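Conserved hypothetical protein (Caulobacter vibrioides, PDB 1XFJ) probably acts as a purine nucleoside phosphorylase of the YfiH/LACC1 family, and may also deaminate adenosine to inosine and cleave methylthioadenosine. Local coordinates at residues Phe25-Gly30 against Ile35-Asn40; Val41-Gln46 against Asp51-Arg56. All coordinates share one frame; numbering follows the deposited sequence.

Contact 1: Phe25-Gly30 against Ile35-Asn40. With GOL (glycerol), chain D.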
loop_
_atom_site.group_PDB
_atom_site.type_symbol
_atom_site.label_atom_id
_atom_site.label_comp_id
_atom_site.label_asym_id
_atom_site.label_seq_id
_atom_site.Cartn_x
_atom_site.Cartn_y
_atom_site.Cartn_z
ATOM N N PHE A 25 2.618 -6.702 5.420
ATOM C CA PHE A 25 3.562 -7.806 5.404
ATOM C C PHE A 25 4.985 -7.409 5.055
ATOM O O PHE A 25 5.233 -6.332 4.504
ATOM C CB PHE A 25 3.053 -8.896 4.455
ATOM C CG PHE A 25 1.810 -9.574 4.952
ATOM C CD1 PHE A 25 1.897 -10.588 5.900
ATOM C CD2 PHE A 25 0.551 -9.136 4.546
ATOM C CE1 PHE A 25 0.746 -11.158 6.445
ATOM C CE2 PHE A 25 -0.608 -9.696 5.083
ATOM C CZ PHE A 25 -0.510 -10.711 6.038
ATOM N N THR A 26 5.920 -8.287 5.408
ATOM C CA THR A 26 7.329 -8.066 5.132
ATOM C C THR A 26 7.749 -9.031 4.027
ATOM O O THR A 26 6.907 -9.701 3.419
ATOM C CB THR A 26 8.208 -8.319 6.384
ATOM O OG1 THR A 26 8.263 -9.724 6.661
ATOM C CG2 THR A 26 7.636 -7.589 7.596
ATOM N N ARG A 27 9.049 -9.100 3.769
ATOM C CA ARG A 27 9.572 -9.984 2.738
ATOM C C ARG A 27 9.781 -11.390 3.295
ATOM O O ARG A 27 10.037 -12.329 2.546
ATOM C CB ARG A 27 10.908 -9.444 2.215
ATOM C CG ARG A 27 12.032 -9.503 3.238
ATOM C CD ARG A 27 13.324 -8.965 2.656
ATOM N NE ARG A 27 13.716 -9.687 1.449
ATOM C CZ ARG A 27 14.667 -9.280 0.617
ATOM N NH1 ARG A 27 15.325 -8.155 0.866
ATOM N NH2 ARG A 27 14.956 -9.988 -0.468
ATOM N N GLN A 28 9.656 -11.533 4.611
ATOM C CA GLN A 28 9.871 -12.823 5.266
ATOM C C GLN A 28 8.652 -13.734 5.418
ATOM O O GLN A 28 7.513 -13.263 5.510
ATOM C CB GLN A 28 10.508 -12.588 6.643
ATOM C CG GLN A 28 11.944 -12.086 6.576
ATOM C CD GLN A 28 12.589 -11.947 7.945
ATOM O OE1 GLN A 28 12.257 -12.681 8.876
ATOM N NE2 GLN A 28 13.529 -11.014 8.068
ATOM N N GLY A 29 8.907 -15.045 5.425
ATOM C CA GLY A 29 7.846 -16.022 5.601
ATOM C C GLY A 29 7.346 -16.753 4.368
ATOM O O GLY A 29 6.460 -17.603 4.481
ATOM N N GLY A 30 7.916 -16.442 3.207
ATOM C CA GLY A 30 7.483 -17.072 1.967
ATOM C C GLY A 30 8.361 -18.200 1.455
ATOM O O GLY A 30 9.136 -18.785 2.208
ATOM N N ILE A 35 16.345 -12.808 -5.577
ATOM C CA ILE A 35 15.944 -11.438 -5.292
ATOM C C ILE A 35 14.533 -11.375 -4.716
ATOM O O ILE A 35 14.157 -10.390 -4.082
ATOM C CB ILE A 35 15.999 -10.559 -6.563
ATOM C CG1 ILE A 35 15.059 -11.118 -7.630
ATOM C CG2 ILE A 35 17.425 -10.503 -7.091
ATOM C CD1 ILE A 35 14.887 -10.202 -8.829
ATOM N N TYR A 36 13.758 -12.434 -4.928
ATOM C CA TYR A 36 12.381 -12.483 -4.440
ATOM C C TYR A 36 12.302 -13.127 -3.060
ATOM O O TYR A 36 11.213 -13.264 -2.492
ATOM C CB TYR A 36 11.518 -13.291 -5.413
ATOM C CG TYR A 36 11.618 -12.826 -6.848
ATOM C CD1 TYR A 36 11.085 -11.602 -7.242
ATOM C CD2 TYR A 36 12.263 -13.604 -7.808
ATOM C CE1 TYR A 36 11.193 -11.160 -8.560
ATOM C CE2 TYR A 36 12.378 -13.178 -9.124
ATOM C CZ TYR A 36 11.844 -11.955 -9.496
ATOM O OH TYR A 36 11.974 -11.534 -10.799
ATOM N N ASP A 37 13.463 -13.494 -2.525
ATOM C CA ASP A 37 13.582 -14.176 -1.236
ATOM C C ASP A 37 12.373 -14.164 -0.307
ATOM O O ASP A 37 12.110 -13.205 0.412
ATOM C CB ASP A 37 14.833 -13.688 -0.495
ATOM C CG ASP A 37 15.025 -14.370 0.857
ATOM O OD1 ASP A 37 14.564 -15.519 1.034
ATOM O OD2 ASP A 37 15.653 -13.756 1.746
ATOM N N SER A 38 11.578 -15.249 -0.380
ATOM C CA SER A 38 10.472 -15.589 0.506
ATOM C C SER A 38 9.155 -15.017 -0.006
ATOM O O SER A 38 8.492 -15.549 -0.900
ATOM C CB SER A 38 10.751 -15.093 1.925
ATOM O OG SER A 38 10.337 -16.043 2.890
ATOM N N LEU A 39 8.602 -13.996 0.719
ATOM C CA LEU A 39 7.231 -13.532 0.491
ATOM C C LEU A 39 6.867 -12.546 -0.614
ATOM O O LEU A 39 6.319 -11.474 -0.347
ATOM C CB LEU A 39 6.661 -13.030 1.818
ATOM C CG LEU A 39 5.156 -13.217 2.019
ATOM C CD1 LEU A 39 4.815 -14.703 2.034
ATOM C CD2 LEU A 39 4.743 -12.568 3.333
ATOM N N ASN A 40 7.114 -12.942 -1.856
ATOM C CA ASN A 40 6.793 -12.110 -3.008
ATOM C C ASN A 40 5.384 -12.417 -3.515
ATOM O O ASN A 40 5.086 -13.554 -3.891
ATOM C CB ASN A 40 7.817 -12.357 -4.119
ATOM C CG ASN A 40 7.422 -11.713 -5.428
ATOM O OD1 ASN A 40 6.899 -10.597 -5.451
ATOM N ND2 ASN A 40 7.684 -12.408 -6.533
HETATM C C1 GOL D . 13.267 -15.044 4.702
HETATM O O1 GOL D . 12.459 -14.387 4.013
HETATM C C2 GOL D . 13.396 -16.429 4.684
HETATM O O2 GOL D . 14.489 -16.813 3.991
HETATM C C3 GOL D . 12.462 -16.915 5.277
HETATM O O3 GOL D . 11.135 -16.989 6.090
HETATM O O HOH W 1 4.817 -9.476 1.301
HETATM O O HOH W 2 16.558 -9.014 -2.808
#
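Leu39 and Arg27 make the main backbone link between Phe25-Gly30 and Ile35-Asn40: Leu39 N donates to Arg27 O at 2.9 Å in a nearly straight bond of 166°, arriving well above the carbonyl plane. A bridging water donates to both Thr26 O and Leu39 O and joins the backbones a second time. Ser38 OG also sits close to Gly30 N, but so close that the bond is doubtful in its details. Within the first segment Gln28 N returns to Thr26 OG1 at 3.1 Å.

The apolar share belongs to Leu39. Its CD2 branch reaches the CB of Phe25 at 4.2 Å and also lies against the carbonyl oxygens of Thr26 and Gln28, while CD1 rests on Gly30 CA at 3.6 Å. Ile59 of helix 49-62 touches both Leu39 and Phe25.

Charge plays a looser part. Arg27 leaves its backbone pointing away from Ile35-Asn40, but a bend at chi3 (-57°) brings NH2 back to within 3.7 Å of Asp37 CB. The carboxylate lies well out of the guanidinium plane, so Asp37 offers electrostatic attraction without a directed bond. A water at the guanidinium edge accepts from NH2 and donates to Ile35 O, and NH1 is taken by Glu233 O; NE, buried here, has no partner in the model. A glycerol, probably from the crystallisation liquor, takes Gly29 N on O3 and donates through O2 to Asp37 OD1.

Two local motifs shape this loop after strand 20-25, the ST turn that Thr26 OG1 closes with Gln28 N and the inverse gamma turn centred on Leu39, as the chain doubles back before helix 49-62.

Contact 2: Val41-Gln46 against Asp51-Arg56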
loop_
_atom_site.group_PDB
_atom_site.type_symbol
_atom_site.label_atom_id
_atom_site.label_comp_id
_atom_site.label_asym_id
_atom_site.label_seq_id
_atom_site.Cartn_x
_atom_site.Cartn_y
_atom_site.Cartn_z
ATOM N N VAL A 41 4.523 -11.402 -3.540
ATOM C CA VAL A 41 3.145 -11.590 -3.989
ATOM C C VAL A 41 2.873 -11.025 -5.385
ATOM O O VAL A 41 1.730 -11.035 -5.852
ATOM C CB VAL A 41 2.140 -10.944 -2.998
ATOM C CG1 VAL A 41 2.272 -11.588 -1.624
ATOM C CG2 VAL A 41 2.379 -9.443 -2.912
ATOM N N GLY A 42 3.924 -10.557 -6.054
ATOM C CA GLY A 42 3.775 -9.983 -7.382
ATOM C C GLY A 42 3.470 -10.931 -8.529
ATOM O O GLY A 42 4.369 -11.578 -9.075
ATOM N N ARG A 43 2.198 -11.013 -8.910
ATOM C CA ARG A 43 1.798 -11.880 -10.013
ATOM C C ARG A 43 2.344 -11.361 -11.346
ATOM O O ARG A 43 2.458 -12.112 -12.319
ATOM C CB ARG A 43 0.271 -11.972 -10.078
ATOM C CG ARG A 43 -0.326 -12.974 -9.108
ATOM C CD ARG A 43 -1.841 -12.942 -9.156
ATOM N NE ARG A 43 -2.437 -14.084 -8.471
ATOM C CZ ARG A 43 -3.745 -14.254 -8.311
ATOM N NH1 ARG A 43 -4.592 -13.348 -8.783
ATOM N NH2 ARG A 43 -4.207 -15.336 -7.696
ATOM N N GLY A 44 2.692 -10.080 -11.378
ATOM C CA GLY A 44 3.214 -9.490 -12.599
ATOM C C GLY A 44 4.730 -9.473 -12.633
ATOM O O GLY A 44 5.330 -8.931 -13.564
ATOM N N SER A 45 5.351 -10.068 -11.620
ATOM C CA SER A 45 6.809 -10.114 -11.533
ATOM C C SER A 45 7.372 -11.256 -12.370
ATOM O O SER A 45 6.623 -12.012 -12.989
ATOM C CB SER A 45 7.251 -10.284 -10.076
ATOM O OG SER A 45 6.972 -11.591 -9.605
ATOM N N GLN A 46 8.695 -11.382 -12.379
ATOM C CA GLN A 46 9.362 -12.426 -13.145
ATOM C C GLN A 46 9.746 -13.628 -12.283
ATOM O O GLN A 46 10.546 -14.473 -12.685
ATOM C CB GLN A 46 10.588 -11.834 -13.850
ATOM C CG GLN A 46 10.208 -10.906 -15.004
ATOM C CD GLN A 46 11.370 -10.077 -15.523
ATOM O OE1 GLN A 46 11.781 -9.100 -14.896
ATOM N NE2 GLN A 46 11.906 -10.467 -16.670
ATOM N N ASP A 51 5.385 -20.109 -6.958
ATOM C CA ASP A 51 5.856 -19.621 -5.667
ATOM C C ASP A 51 5.025 -18.403 -5.264
ATOM O O ASP A 51 4.622 -18.272 -4.107
ATOM C CB ASP A 51 7.351 -19.254 -5.724
ATOM C CG ASP A 51 8.265 -20.481 -5.726
ATOM O OD1 ASP A 51 7.799 -21.585 -5.372
ATOM O OD2 ASP A 51 9.459 -20.342 -6.068
ATOM N N VAL A 52 4.770 -17.515 -6.223
ATOM C CA VAL A 52 3.971 -16.322 -5.957
ATOM C C VAL A 52 2.605 -16.740 -5.426
ATOM O O VAL A 52 2.095 -16.159 -4.473
ATOM C CB VAL A 52 3.778 -15.474 -7.231
ATOM C CG1 VAL A 52 2.790 -14.349 -6.963
ATOM C CG2 VAL A 52 5.122 -14.903 -7.686
ATOM N N GLU A 53 2.009 -17.756 -6.041
ATOM C CA GLU A 53 0.710 -18.229 -5.587
ATOM C C GLU A 53 0.781 -18.802 -4.176
ATOM O O GLU A 53 -0.148 -18.629 -3.380
ATOM C CB GLU A 53 0.161 -19.275 -6.557
ATOM C CG GLU A 53 -0.278 -18.668 -7.879
ATOM C CD GLU A 53 -1.298 -17.557 -7.685
ATOM O OE1 GLU A 53 -2.381 -17.832 -7.127
ATOM O OE2 GLU A 53 -1.016 -16.406 -8.086
ATOM N N GLU A 54 1.880 -19.483 -3.862
ATOM C CA GLU A 54 2.048 -20.058 -2.533
ATOM C C GLU A 54 2.180 -18.939 -1.509
ATOM O O GLU A 54 1.635 -19.026 -0.411
ATOM C CB GLU A 54 3.284 -20.962 -2.495
ATOM C CG GLU A 54 3.756 -21.375 -1.101
ATOM C CD GLU A 54 2.773 -22.262 -0.356
ATOM O OE1 GLU A 54 1.896 -22.865 -1.005
ATOM O OE2 GLU A 54 2.892 -22.373 0.886
ATOM N N ASN A 55 2.895 -17.879 -1.869
ATOM C CA ASN A 55 3.057 -16.763 -0.947
ATOM C C ASN A 55 1.706 -16.114 -0.679
ATOM O O ASN A 55 1.380 -15.791 0.464
ATOM C CB ASN A 55 4.045 -15.739 -1.506
ATOM C CG ASN A 55 5.445 -16.302 -1.633
ATOM O OD1 ASN A 55 5.907 -17.029 -0.755
ATOM N ND2 ASN A 55 6.131 -15.965 -2.720
ATOM N N ARG A 56 0.918 -15.931 -1.735
ATOM C CA ARG A 56 -0.406 -15.336 -1.597
ATOM C C ARG A 56 -1.288 -16.212 -0.709
ATOM O O ARG A 56 -2.067 -15.709 0.098
ATOM C CB ARG A 56 -1.065 -15.164 -2.970
ATOM C CG ARG A 56 -0.526 -14.000 -3.785
ATOM C CD ARG A 56 -1.150 -13.961 -5.175
ATOM N NE ARG A 56 -2.608 -13.974 -5.115
ATOM C CZ ARG A 56 -3.384 -12.937 -5.412
ATOM N NH1 ARG A 56 -2.846 -11.788 -5.798
ATOM N NH2 ARG A 56 -4.701 -13.051 -5.318
#
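Arg43 meets Glu53 side-on, spending two nitrogens on the two carboxylate oxygens. NE donates to OE2 at 2.7 Å, tilted slightly from the guanidinium plane, and NH2 donates to OE1 at 3.1 Å, in that plane and nearly straight at 163°. Both oxygens accept through their syn lone pairs, and the two flat groups are close to coplanar. The Arg43 chain runs extended from CG to NE, whereas Glu53 folds at chi2 (-56°) to bring its carboxylate up beside the guanidinium.

Arg56 covers one face of the same guanidinium, its CZ centred 3.2 Å above that of Arg43 with the planes 11° apart. All the nitrogens facing one another in this stack are donors, so no hydrogen bond joins the two arginines.

The apolar part is carried by Val52, whose CG1 packs on Val41 O at 3.7 Å and on the CG of Arg43, while its CG2 branch touches Gly42 O. That carbonyl is doubly satisfied, since it accepts from Ser45 N, closing a type I turn, and from Ser45 OG at 2.7 Å. Asn40 ND2 donates to Ser45 OG in turn, and Arg56 also touches Leu70 and Val72 of strand 70-72.

Stacking two like charges this closely has an electrostatic cost; the carboxylate of Glu53, held at the edge of the Arg43 guanidinium, probably offsets part of it.

Both contacts fasten the long connection between strand 20-25 and helix 49-62, following one another along the chain with centres about 10 Å apart. Each is partly buried. Contact 1 joins loop to loop and relies on backbone bonds, water and one leucine, with Ile35 and Asp37 exposed; contact 2 sets loop against helix, where buried Val52 packs on the loop backbone beside an ion pair and stacked arginines. Asn40 and Asn55 bind them together, Asn55 ND2 bonding to Asn40 O. Asn55 OD1 also takes the N-H of Val31, so the helix holds the connection at more than one point.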